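Glutaconate CoA-transferase subunit A (Acidaminococcus fermentans, PDB 1POI) catalyses, as one of the enzyme's two kinds of subunit, transfer of coenzyme A from acetyl-CoA to (R)-2-hydroxyglutarate and related acids such as glutaconate. Local coordinates at residues L129-K137 and P147-D155; Q171-A179 and D197-Y206. All blocks are in the same frame, centred on the assembly; numbering follows the deposited sequence.

Contact 1 (L129-K137 and P147-D155); sequences LTDEWGISK and PDDKFKYID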
ATOM      1  N   LEU A 129     -10.314  36.424  28.885  1.00 16.62           N
ATOM      2  CA  LEU A 129     -11.174  35.856  27.845  1.00 17.54           C
ATOM      3  C   LEU A 129     -12.641  35.769  28.299  1.00 16.31           C
ATOM      4  O   LEU A 129     -13.513  35.427  27.508  1.00 14.80           O
ATOM      5  CB  LEU A 129     -10.648  34.492  27.403  1.00 17.33           C
ATOM      6  CG  LEU A 129      -9.395  34.611  26.547  1.00 16.91           C
ATOM      7  CD1 LEU A 129      -8.473  33.437  26.772  1.00 16.17           C
ATOM      8  CD2 LEU A 129      -9.806  34.706  25.091  1.00 21.26           C
ATOM      9  N   THR A 130     -12.879  35.976  29.598  1.00 15.51           N
ATOM     10  CA  THR A 130     -14.230  35.998  30.138  1.00 15.94           C
ATOM     11  C   THR A 130     -14.483  37.398  30.697  1.00 19.59           C
ATOM     12  O   THR A 130     -15.623  37.878  30.747  1.00 24.39           O
ATOM     13  CB  THR A 130     -14.480  34.963  31.257  1.00 13.68           C
ATOM     14  OG1 THR A 130     -13.544  35.134  32.339  1.00 13.03           O
ATOM     15  CG2 THR A 130     -14.474  33.554  30.700  1.00  7.00           C
ATOM     16  N   ASP A 131     -13.417  38.058  31.122  1.00 17.95           N
ATOM     17  CA  ASP A 131     -13.546  39.398  31.651  1.00 19.78           C
ATOM     18  C   ASP A 131     -13.716  40.463  30.574  1.00 19.49           C
ATOM     19  O   ASP A 131     -13.950  41.613  30.918  1.00 21.50           O
ATOM     20  CB  ASP A 131     -12.332  39.761  32.510  1.00 24.05           C
ATOM     21  CG  ASP A 131     -12.241  38.940  33.774  1.00 28.23           C
ATOM     22  OD1 ASP A 131     -12.660  37.756  33.762  1.00 34.09           O
ATOM     23  OD2 ASP A 131     -11.744  39.486  34.786  1.00 30.83           O
ATOM     24  N   GLU A 132     -13.559  40.112  29.298  1.00 17.95           N
ATOM     25  CA  GLU A 132     -13.686  41.088  28.211  1.00 18.82           C
ATOM     26  C   GLU A 132     -14.423  40.544  26.987  1.00 20.11           C
ATOM     27  O   GLU A 132     -14.050  39.495  26.455  1.00 21.70           O
ATOM     28  CB  GLU A 132     -12.304  41.558  27.720  1.00 18.88           C
ATOM     29  CG  GLU A 132     -11.418  42.299  28.713  1.00 22.66           C
ATOM     30  CD  GLU A 132     -11.945  43.676  29.129  1.00 27.47           C
ATOM     31  OE1 GLU A 132     -12.257  44.524  28.258  1.00 30.72           O
ATOM     32  OE2 GLU A 132     -12.015  43.926  30.351  1.00 28.21           O
ATOM     33  N   TRP A 133     -15.449  41.261  26.523  1.00 20.29           N
ATOM     34  CA  TRP A 133     -16.172  40.861  25.311  1.00 17.09           C
ATOM     35  C   TRP A 133     -15.649  41.720  24.171  1.00 13.64           C
ATOM     36  O   TRP A 133     -15.497  42.935  24.305  1.00 11.15           O
ATOM     37  CB  TRP A 133     -17.671  41.097  25.428  1.00 18.41           C
ATOM     38  CG  TRP A 133     -18.378  40.177  26.345  1.00 22.58           C
ATOM     39  CD1 TRP A 133     -17.908  39.651  27.511  1.00 21.11           C
ATOM     40  CD2 TRP A 133     -19.732  39.725  26.215  1.00 22.81           C
ATOM     41  NE1 TRP A 133     -18.891  38.904  28.119  1.00 24.12           N
ATOM     42  CE2 TRP A 133     -20.021  38.936  27.342  1.00 23.52           C
ATOM     43  CE3 TRP A 133     -20.731  39.918  25.248  1.00 22.75           C
ATOM     44  CZ2 TRP A 133     -21.269  38.343  27.538  1.00 22.98           C
ATOM     45  CZ3 TRP A 133     -21.970  39.330  25.444  1.00 21.35           C
ATOM     46  CH2 TRP A 133     -22.225  38.553  26.575  1.00 23.29           C
ATOM     47  N   GLY A 134     -15.366  41.081  23.053  1.00 13.45           N
ATOM     48  CA  GLY A 134     -14.867  41.807  21.899  1.00 15.93           C
ATOM     49  C   GLY A 134     -16.046  42.514  21.277  1.00 14.79           C
ATOM     50  O   GLY A 134     -15.992  43.699  20.982  1.00 16.86           O
ATOM     51  N   ILE A 135     -17.108  41.748  21.054  1.00 14.54           N
ATOM     52  CA  ILE A 135     -18.356  42.257  20.501  1.00 10.65           C
ATOM     53  C   ILE A 135     -19.283  42.345  21.702  1.00  8.17           C
ATOM     54  O   ILE A 135     -19.556  41.346  22.356  1.00 10.14           O
ATOM     55  CB  ILE A 135     -18.942  41.281  19.477  1.00  7.83           C
ATOM     56  CG1 ILE A 135     -17.802  40.722  18.616  1.00  2.00           C
ATOM     57  CG2 ILE A 135     -20.002  42.003  18.639  1.00  5.13           C
ATOM     58  CD1 ILE A 135     -18.217  39.748  17.537  1.00  2.00           C
ATOM     59  N   SER A 136     -19.644  43.560  22.075  1.00 10.02           N
ATOM     60  CA  SER A 136     -20.519  43.776  23.216  1.00 12.59           C
ATOM     61  C   SER A 136     -21.938  43.209  23.006  1.00 14.40           C
ATOM     62  O   SER A 136     -22.389  42.976  21.870  1.00  8.50           O
ATOM     63  CB  SER A 136     -20.607  45.266  23.500  1.00 13.14           C
ATOM     64  OG  SER A 136     -21.168  45.937  22.379  1.00 21.79           O
ATOM     65  N   LYS A 137     -22.643  43.003  24.113  1.00 16.97           N
ATOM     66  CA  LYS A 137     -24.006  42.497  24.060  1.00 21.98           C
ATOM     67  C   LYS A 137     -24.804  43.478  23.212  1.00 21.86           C
ATOM     68  O   LYS A 137     -25.594  43.070  22.369  1.00 24.20           O
ATOM     69  CB  LYS A 137     -24.586  42.368  25.484  1.00 24.52           C
ATOM     70  CG  LYS A 137     -26.111  42.361  25.573  1.00 29.24           C
ATOM     71  CD  LYS A 137     -26.741  41.186  24.861  1.00 29.51           C
ATOM     72  CE  LYS A 137     -26.614  39.953  25.702  1.00 33.71           C
ATOM     73  NZ  LYS A 137     -27.252  40.135  27.020  1.00 36.89           N
ATOM     74  N   PRO A 147     -24.197  35.469  18.037  1.00 24.36           N
ATOM     75  CA  PRO A 147     -24.864  35.208  19.314  1.00 22.62           C
ATOM     76  C   PRO A 147     -25.035  36.488  20.100  1.00 23.34           C
ATOM     77  O   PRO A 147     -24.202  37.386  19.990  1.00 25.19           O
ATOM     78  CB  PRO A 147     -23.885  34.278  20.009  1.00 21.06           C
ATOM     79  CG  PRO A 147     -23.413  33.453  18.881  1.00 21.95           C
ATOM     80  CD  PRO A 147     -23.152  34.462  17.792  1.00 23.04           C
ATOM     81  N   ASP A 148     -26.106  36.575  20.886  1.00 22.84           N
ATOM     82  CA  ASP A 148     -26.341  37.766  21.689  1.00 21.63           C
ATOM     83  C   ASP A 148     -25.424  37.727  22.869  1.00 19.39           C
ATOM     84  O   ASP A 148     -25.145  38.751  23.453  1.00 20.83           O
ATOM     85  CB  ASP A 148     -27.788  37.862  22.170  1.00 25.76           C
ATOM     86  CG  ASP A 148     -28.762  38.258  21.063  1.00 28.16           C
ATOM     87  OD1 ASP A 148     -28.358  38.516  19.902  1.00 28.47           O
ATOM     88  OD2 ASP A 148     -29.963  38.303  21.371  1.00 33.05           O
ATOM     89  N   ASP A 149     -24.982  36.529  23.238  1.00 20.07           N
ATOM     90  CA  ASP A 149     -24.057  36.351  24.364  1.00 18.25           C
ATOM     91  C   ASP A 149     -22.789  35.606  23.973  1.00 16.23           C
ATOM     92  O   ASP A 149     -22.852  34.585  23.278  1.00 13.13           O
ATOM     93  CB  ASP A 149     -24.722  35.592  25.502  1.00 15.63           C
ATOM     94  CG  ASP A 149     -25.774  36.405  26.187  1.00 18.72           C
ATOM     95  OD1 ASP A 149     -25.432  37.244  27.052  1.00 18.02           O
ATOM     96  OD2 ASP A 149     -26.954  36.206  25.855  1.00 21.39           O
ATOM     97  N   LYS A 150     -21.646  36.163  24.365  1.00 14.56           N
ATOM     98  CA  LYS A 150     -20.369  35.530  24.099  1.00 15.38           C
ATOM     99  C   LYS A 150     -20.364  34.195  24.885  1.00 17.34           C
ATOM    100  O   LYS A 150     -20.102  33.129  24.322  1.00 19.43           O
ATOM    101  CB  LYS A 150     -19.230  36.438  24.571  1.00 14.95           C
ATOM    102  CG  LYS A 150     -17.853  35.835  24.383  1.00 12.44           C
ATOM    103  CD  LYS A 150     -16.761  36.744  24.888  1.00 13.71           C
ATOM    104  CE  LYS A 150     -15.416  36.113  24.587  1.00 14.69           C
ATOM    105  NZ  LYS A 150     -14.312  37.075  24.649  1.00 14.77           N
ATOM    106  N   PHE A 151     -20.716  34.255  26.166  1.00 14.89           N
ATOM    107  CA  PHE A 151     -20.770  33.061  27.003  1.00 14.95           C
ATOM    108  C   PHE A 151     -21.730  33.317  28.168  1.00 17.79           C
ATOM    109  O   PHE A 151     -22.255  34.427  28.321  1.00 18.24           O
ATOM    110  CB  PHE A 151     -19.362  32.726  27.545  1.00 12.18           C
ATOM    111  CG  PHE A 151     -18.903  33.620  28.663  1.00  2.00           C
ATOM    112  CD1 PHE A 151     -18.351  34.860  28.394  1.00  3.73           C
ATOM    113  CD2 PHE A 151     -19.080  33.243  29.980  1.00  2.00           C
ATOM    114  CE1 PHE A 151     -17.986  35.726  29.433  1.00  4.83           C
ATOM    115  CE2 PHE A 151     -18.722  34.096  31.029  1.00  2.00           C
ATOM    116  CZ  PHE A 151     -18.179  35.337  30.760  1.00  2.00           C
ATOM    117  N   LYS A 152     -21.922  32.307  29.007  1.00 18.50           N
ATOM    118  CA  LYS A 152     -22.789  32.424  30.181  1.00 17.53           C
ATOM    119  C   LYS A 152     -22.258  31.481  31.253  1.00 16.31           C
ATOM    120  O   LYS A 152     -21.973  30.321  30.965  1.00 17.03           O
ATOM    121  CB  LYS A 152     -24.216  32.028  29.804  1.00 18.29           C
ATOM    122  CG  LYS A 152     -25.229  33.141  29.906  1.00 21.61           C
ATOM    123  CD  LYS A 152     -26.387  32.922  28.942  1.00 24.97           C
ATOM    124  CE  LYS A 152     -27.607  33.757  29.320  1.00 27.45           C
ATOM    125  NZ  LYS A 152     -27.312  35.223  29.440  1.00 32.97           N
ATOM    126  N   TYR A 153     -22.006  32.000  32.446  1.00 15.99           N
ATOM    127  CA  TYR A 153     -21.523  31.159  33.543  1.00 20.28           C
ATOM    128  C   TYR A 153     -22.710  30.391  34.088  1.00 23.12           C
ATOM    129  O   TYR A 153     -23.734  30.982  34.429  1.00 25.45           O
ATOM    130  CB  TYR A 153     -20.938  32.000  34.680  1.00 21.73           C
ATOM    131  CG  TYR A 153     -19.536  32.486  34.449  1.00 23.36           C
ATOM    132  CD1 TYR A 153     -18.531  31.605  34.056  1.00 21.81           C
ATOM    133  CD2 TYR A 153     -19.206  33.820  34.651  1.00 22.12           C
ATOM    134  CE1 TYR A 153     -17.230  32.047  33.873  1.00 25.07           C
ATOM    135  CE2 TYR A 153     -17.909  34.271  34.470  1.00 24.84           C
ATOM    136  CZ  TYR A 153     -16.924  33.377  34.080  1.00 23.35           C
ATOM    137  OH  TYR A 153     -15.634  33.817  33.903  1.00 25.99           O
ATOM    138  N   ILE A 154     -22.582  29.082  34.206  1.00 23.71           N
ATOM    139  CA  ILE A 154     -23.694  28.295  34.703  1.00 21.00           C
ATOM    140  C   ILE A 154     -23.177  27.333  35.733  1.00 21.08           C
ATOM    141  O   ILE A 154     -22.006  27.000  35.715  1.00 24.63           O
ATOM    142  CB  ILE A 154     -24.366  27.502  33.562  1.00 19.08           C
ATOM    143  CG1 ILE A 154     -23.406  26.447  33.001  1.00 16.36           C
ATOM    144  CG2 ILE A 154     -24.830  28.462  32.466  1.00 16.17           C
ATOM    145  CD1 ILE A 154     -24.063  25.423  32.076  1.00 14.63           C
ATOM    146  N   ASP A 155     -24.045  26.914  36.642  1.00 21.29           N
ATOM    147  CA  ASP A 155     -23.686  25.966  37.691  1.00 20.79           C
ATOM    148  C   ASP A 155     -23.443  24.597  37.054  1.00 18.08           C
ATOM    149  O   ASP A 155     -23.991  24.282  36.000  1.00 12.55           O
ATOM    150  CB  ASP A 155     -24.837  25.807  38.700  1.00 28.83           C
ATOM    151  CG  ASP A 155     -25.318  27.133  39.285  1.00 38.70           C
ATOM    152  OD1 ASP A 155     -25.904  27.943  38.526  1.00 45.02           O
ATOM    153  OD2 ASP A 155     -25.146  27.357  40.513  1.00 43.69           O
TER
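Trp-133 and Lys-150 meet where the loop leaving helix 128-131 packs on the lead-in to strand 152-156, an outer strand of the small three-stranded antiparallel sheet. Lys-150 lies over one face of the indole: its CB sits 3.7 Å from the centroid of the Trp-133 six-membered ring, a CH-pi contact 11° off the normal. With CG anti to the backbone N (chi1 178°) and the chain extended beyond it, the lysine runs along the indole toward the end of helix 128-131. Lys-150 NZ gives a hydrogen bond of 3.0 Å to Glu-132 O, in the carbonyl plane, and a weak one to Leu-129 O. Glu-98 meets its charge, Asp-99 O takes a further bond, and the Glu-98 carboxylate also accepts the N-H groups of Gly-134 and Ile-135, tying the lysine to the loop backbone. The Phe-151 ring meets the five-membered ring of Trp-133 obliquely, planes 53° apart. Over one face of Phe-151 lies Thr-130 CG2, 4.3 Å from the ring centroid, and Thr-130 OG1 is 2.9 Å from Tyr-153 OH. At the other end, the bent chain of Lys-137 forms a salt bridge with Asp-149, NZ to OD1 3.4 Å, and that same OD1 touches the indole edge in plane, 3.5 Å from Trp-133 CH2.

Contact 2 (Q171-A179 and D197-Y206); sequences QVDVAIIHA and DVDIAEAAKY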
ATOM      1  N   GLN A 171     -23.701  28.061  14.045  1.00 24.76           N
ATOM      2  CA  GLN A 171     -24.491  27.532  12.933  1.00 25.54           C
ATOM      3  C   GLN A 171     -23.812  27.954  11.640  1.00 24.56           C
ATOM      4  O   GLN A 171     -23.920  29.090  11.192  1.00 26.20           O
ATOM      5  CB  GLN A 171     -25.909  28.078  12.994  1.00 30.58           C
ATOM      6  CG  GLN A 171     -26.604  27.711  14.286  1.00 42.39           C
ATOM      7  CD  GLN A 171     -28.077  28.034  14.261  1.00 49.10           C
ATOM      8  OE1 GLN A 171     -28.859  27.386  13.551  1.00 52.59           O
ATOM      9  NE2 GLN A 171     -28.471  29.042  15.035  1.00 51.23           N
ATOM     10  N   VAL A 172     -23.121  27.012  11.035  1.00 21.20           N
ATOM     11  CA  VAL A 172     -22.350  27.275   9.852  1.00 17.74           C
ATOM     12  C   VAL A 172     -23.130  27.059   8.559  1.00 19.10           C
ATOM     13  O   VAL A 172     -23.568  25.947   8.263  1.00 21.47           O
ATOM     14  CB  VAL A 172     -21.056  26.407   9.899  1.00 16.87           C
ATOM     15  CG1 VAL A 172     -20.138  26.739   8.731  1.00 15.71           C
ATOM     16  CG2 VAL A 172     -20.338  26.615  11.250  1.00  7.67           C
ATOM     17  N   ASP A 173     -23.246  28.114   7.759  1.00 16.42           N
ATOM     18  CA  ASP A 173     -23.974  28.034   6.511  1.00 13.50           C
ATOM     19  C   ASP A 173     -23.196  27.275   5.468  1.00 13.85           C
ATOM     20  O   ASP A 173     -23.733  26.351   4.863  1.00 12.99           O
ATOM     21  CB  ASP A 173     -24.322  29.430   5.999  1.00 13.79           C
ATOM     22  CG  ASP A 173     -25.243  30.175   6.929  1.00 13.48           C
ATOM     23  OD1 ASP A 173     -26.228  29.561   7.403  1.00 19.40           O
ATOM     24  OD2 ASP A 173     -24.991  31.370   7.192  1.00  8.08           O
ATOM     25  N   VAL A 174     -21.959  27.711   5.212  1.00 16.19           N
ATOM     26  CA  VAL A 174     -21.077  27.053   4.229  1.00 15.53           C
ATOM     27  C   VAL A 174     -19.732  26.653   4.861  1.00 14.53           C
ATOM     28  O   VAL A 174     -19.153  27.380   5.699  1.00 12.34           O
ATOM     29  CB  VAL A 174     -20.716  27.956   3.030  1.00 14.75           C
ATOM     30  CG1 VAL A 174     -20.406  27.113   1.810  1.00 14.49           C
ATOM     31  CG2 VAL A 174     -21.806  28.928   2.735  1.00 21.83           C
ATOM     32  N   ALA A 175     -19.244  25.495   4.448  1.00 13.60           N
ATOM     33  CA  ALA A 175     -17.962  24.992   4.905  1.00 14.24           C
ATOM     34  C   ALA A 175     -17.140  24.777   3.642  1.00 15.43           C
ATOM     35  O   ALA A 175     -17.652  24.204   2.650  1.00 17.11           O
ATOM     36  CB  ALA A 175     -18.136  23.709   5.620  1.00 13.21           C
ATOM     37  N   ILE A 176     -15.913  25.307   3.629  1.00 12.88           N
ATOM     38  CA  ILE A 176     -15.033  25.136   2.466  1.00 12.05           C
ATOM     39  C   ILE A 176     -13.744  24.485   2.930  1.00 11.93           C
ATOM     40  O   ILE A 176     -13.069  25.013   3.829  1.00 10.91           O
ATOM     41  CB  ILE A 176     -14.744  26.476   1.753  1.00 10.91           C
ATOM     42  CG1 ILE A 176     -16.071  27.089   1.258  1.00 10.89           C
ATOM     43  CG2 ILE A 176     -13.818  26.241   0.564  1.00 10.25           C
ATOM     44  CD1 ILE A 176     -16.045  28.570   1.009  1.00  7.63           C
ATOM     45  N   ILE A 177     -13.458  23.298   2.383  1.00 10.90           N
ATOM     46  CA  ILE A 177     -12.250  22.535   2.728  1.00 10.85           C
ATOM     47  C   ILE A 177     -11.488  21.990   1.490  1.00 11.17           C
ATOM     48  O   ILE A 177     -12.080  21.738   0.423  1.00  7.72           O
ATOM     49  CB  ILE A 177     -12.569  21.344   3.708  1.00  9.82           C
ATOM     50  CG1 ILE A 177     -13.291  20.216   2.977  1.00  6.59           C
ATOM     51  CG2 ILE A 177     -13.377  21.813   4.906  1.00  6.59           C
ATOM     52  CD1 ILE A 177     -13.761  19.130   3.917  1.00 11.99           C
ATOM     53  N   HIS A 178     -10.178  21.799   1.635  1.00  9.65           N
ATOM     54  CA  HIS A 178      -9.377  21.291   0.527  1.00 11.14           C
ATOM     55  C   HIS A 178      -8.844  19.880   0.814  1.00 12.76           C
ATOM     56  O   HIS A 178      -8.194  19.653   1.826  1.00 16.75           O
ATOM     57  CB  HIS A 178      -8.213  22.241   0.236  1.00 10.75           C
ATOM     58  CG  HIS A 178      -7.465  21.881  -1.001  1.00  8.96           C
ATOM     59  ND1 HIS A 178      -8.006  22.037  -2.255  1.00 13.13           N
ATOM     60  CD2 HIS A 178      -6.299  21.227  -1.176  1.00 14.49           C
ATOM     61  CE1 HIS A 178      -7.216  21.477  -3.151  1.00 16.06           C
ATOM     62  NE2 HIS A 178      -6.171  20.977  -2.519  1.00 18.90           N
ATOM     63  N   ALA A 179      -9.073  18.943  -0.088  1.00 11.15           N
ATOM     64  CA  ALA A 179      -8.627  17.585   0.152  1.00 10.31           C
ATOM     65  C   ALA A 179      -7.850  17.023  -1.032  1.00 13.66           C
ATOM     66  O   ALA A 179      -7.912  17.576  -2.135  1.00 14.15           O
ATOM     67  CB  ALA A 179      -9.824  16.731   0.442  1.00 13.71           C
ATOM     68  N   ASP A 197     -11.627  20.170   9.578  1.00 11.44           N
ATOM     69  CA  ASP A 197     -12.273  19.839   8.326  1.00 12.51           C
ATOM     70  C   ASP A 197     -13.483  18.935   8.280  1.00 14.27           C
ATOM     71  O   ASP A 197     -14.421  19.251   7.555  1.00 15.58           O
ATOM     72  CB  ASP A 197     -11.238  19.413   7.299  1.00  8.96           C
ATOM     73  CG  ASP A 197     -10.328  20.537   6.926  1.00  6.37           C
ATOM     74  OD1 ASP A 197     -10.078  21.418   7.778  1.00  3.45           O
ATOM     75  OD2 ASP A 197      -9.846  20.542   5.785  1.00 17.92           O
ATOM     76  N   VAL A 198     -13.477  17.822   9.020  1.00 15.83           N
ATOM     77  CA  VAL A 198     -14.620  16.892   9.005  1.00 14.17           C
ATOM     78  C   VAL A 198     -15.827  17.430   9.812  1.00 12.60           C
ATOM     79  O   VAL A 198     -16.988  17.270   9.416  1.00  8.43           O
ATOM     80  CB  VAL A 198     -14.184  15.485   9.469  1.00 16.28           C
ATOM     81  CG1 VAL A 198     -15.342  14.503   9.402  1.00 18.08           C
ATOM     82  CG2 VAL A 198     -13.072  14.972   8.569  1.00 17.92           C
ATOM     83  N   ASP A 199     -15.528  18.101  10.921  1.00 11.58           N
ATOM     84  CA  ASP A 199     -16.534  18.713  11.773  1.00 11.47           C
ATOM     85  C   ASP A 199     -17.338  19.739  10.961  1.00 13.33           C
ATOM     86  O   ASP A 199     -18.550  19.638  10.847  1.00 17.70           O
ATOM     87  CB  ASP A 199     -15.870  19.459  12.932  1.00 10.51           C
ATOM     88  CG  ASP A 199     -15.507  18.560  14.104  1.00 13.52           C
ATOM     89  OD1 ASP A 199     -15.938  17.380  14.182  1.00  9.47           O
ATOM     90  OD2 ASP A 199     -14.795  19.074  14.991  1.00 14.70           O
ATOM     91  N   ILE A 200     -16.661  20.731  10.400  1.00 11.21           N
ATOM     92  CA  ILE A 200     -17.340  21.766   9.624  1.00  9.21           C
ATOM     93  C   ILE A 200     -18.050  21.282   8.345  1.00  9.13           C
ATOM     94  O   ILE A 200     -18.892  22.005   7.804  1.00  7.42           O
ATOM     95  CB  ILE A 200     -16.408  22.979   9.340  1.00  6.89           C
ATOM     96  CG1 ILE A 200     -15.264  22.611   8.376  1.00  7.90           C
ATOM     97  CG2 ILE A 200     -15.807  23.433  10.630  1.00  7.89           C
ATOM     98  CD1 ILE A 200     -14.375  23.782   7.954  1.00  2.00           C
ATOM     99  N   ALA A 201     -17.729  20.079   7.862  1.00  7.20           N
ATOM    100  CA  ALA A 201     -18.415  19.531   6.665  1.00  9.88           C
ATOM    101  C   ALA A 201     -19.643  18.727   7.123  1.00 12.11           C
ATOM    102  O   ALA A 201     -20.406  18.231   6.297  1.00 14.12           O
ATOM    103  CB  ALA A 201     -17.494  18.617   5.858  1.00  2.40           C
ATOM    104  N   GLU A 202     -19.718  18.466   8.427  1.00  9.62           N
ATOM    105  CA  GLU A 202     -20.834  17.754   8.999  1.00 11.32           C
ATOM    106  C   GLU A 202     -21.817  18.815   9.492  1.00 11.53           C
ATOM    107  O   GLU A 202     -23.031  18.687   9.285  1.00 13.54           O
ATOM    108  CB  GLU A 202     -20.390  16.848  10.158  1.00 11.52           C
ATOM    109  CG  GLU A 202     -21.558  16.135  10.841  1.00 14.29           C
ATOM    110  CD  GLU A 202     -21.173  14.868  11.609  1.00 18.43           C
ATOM    111  OE1 GLU A 202     -20.261  14.916  12.460  1.00 21.08           O
ATOM    112  OE2 GLU A 202     -21.812  13.819  11.378  1.00 16.37           O
ATOM    113  N   ALA A 203     -21.281  19.860  10.125  1.00  8.16           N
ATOM    114  CA  ALA A 203     -22.071  20.960  10.655  1.00  8.06           C
ATOM    115  C   ALA A 203     -22.706  21.828   9.586  1.00 11.36           C
ATOM    116  O   ALA A 203     -23.923  21.924   9.516  1.00 15.42           O
ATOM    117  CB  ALA A 203     -21.244  21.817  11.572  1.00  7.15           C
ATOM    118  N   ALA A 204     -21.887  22.453   8.745  1.00 13.18           N
ATOM    119  CA  ALA A 204     -22.376  23.348   7.692  1.00  8.82           C
ATOM    120  C   ALA A 204     -23.552  22.823   6.920  1.00  6.16           C
ATOM    121  O   ALA A 204     -23.640  21.638   6.660  1.00  3.45           O
ATOM    122  CB  ALA A 204     -21.265  23.690   6.722  1.00  8.11           C
ATOM    123  N   LYS A 205     -24.460  23.731   6.577  1.00  8.27           N
ATOM    124  CA  LYS A 205     -25.637  23.392   5.810  1.00  9.06           C
ATOM    125  C   LYS A 205     -25.225  23.021   4.415  1.00  8.79           C
ATOM    126  O   LYS A 205     -25.779  22.093   3.836  1.00  9.17           O
ATOM    127  CB  LYS A 205     -26.616  24.560   5.760  1.00 14.54           C
ATOM    128  CG  LYS A 205     -27.831  24.275   4.869  1.00 20.76           C
ATOM    129  CD  LYS A 205     -28.866  25.373   4.934  1.00 28.19           C
ATOM    130  CE  LYS A 205     -29.853  25.273   3.776  1.00 31.15           C
ATOM    131  NZ  LYS A 205     -30.459  23.917   3.662  1.00 37.39           N
ATOM    132  N   TYR A 206     -24.306  23.802   3.857  1.00 13.28           N
ATOM    133  CA  TYR A 206     -23.765  23.569   2.515  1.00 19.90           C
ATOM    134  C   TYR A 206     -22.262  23.333   2.633  1.00 20.12           C
ATOM    135  O   TYR A 206     -21.593  24.040   3.404  1.00 23.79           O
ATOM    136  CB  TYR A 206     -24.000  24.780   1.611  1.00 21.27           C
ATOM    137  CG  TYR A 206     -25.447  25.011   1.286  1.00 29.51           C
ATOM    138  CD1 TYR A 206     -26.107  24.198   0.367  1.00 30.01           C
ATOM    139  CD2 TYR A 206     -26.180  26.007   1.946  1.00 33.55           C
ATOM    140  CE1 TYR A 206     -27.462  24.359   0.119  1.00 35.88           C
ATOM    141  CE2 TYR A 206     -27.532  26.182   1.705  1.00 35.24           C
ATOM    142  CZ  TYR A 206     -28.173  25.351   0.795  1.00 38.91           C
ATOM    143  OH  TYR A 206     -29.534  25.480   0.584  1.00 44.54           O
TER
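Ile-177 and Ile-200 lie alongside each other, pointing opposite ways, where helix 197-203 packs against strand 174-179 of the seven-stranded parallel sheet; this is the helix of a right-handed beta-alpha-beta crossover from strand 174-179 to the adjacent strand 206-211. With CG1 between its backbone N and carbonyl carbon (chi1 73°), Ile-177 presents CG2 to Ile-200 CD1 at 3.8 Å and sends its other arm to Ala-201, CD1 to CB 4.2 Å. Nearer the turn the packing is by small groups: Ala-175 CB faces the helix beside Ala-204 CB, while Val-172 turns CG1 onto that same alanine methyl, 3.8 Å away. At the other end Asp-197 lays its carboxylate beside Ile-177, OD2 being 3.5 Å from CB, and turns its oxygens to Arg-29 and the backbone N-H of Gly-24. An alanine in place of Asp-197 would probably leave Arg-29 without its salt-bridge mate and the Gly-24 N-H without its acceptor. After the helix, a loop bond from Lys-205 N to Val-172 O leads into the parallel pairing of Val-174 with Tyr-206, flanked by two more: Tyr-206 N bonds Asp-173 O at 2.8 Å, and Ala-175 N returns a 3.0 Å bond to Tyr-206 O.

The two contacts lie in series along the chain, with strand 162-168 between them in sequence. Their centres are 25 Å apart and their nearest atoms about 7 Å. Contact 2 is buried in the large parallel sheet, its centre about 10 Å from that of the chain; contact 1 is farther out, about 24 Å from the chain centre, at the edge of the small antiparallel sheet. Both border the chain of a different protein, through Leu-129 and Glu-132 in contact 1 and a salt bridge of Asp-199 in contact 2; contact 1 also meets a second copy of this protein, Asp-149 packing on its Phe-158. A bound copper ion lies about 11 Å from the side chain of Val-174.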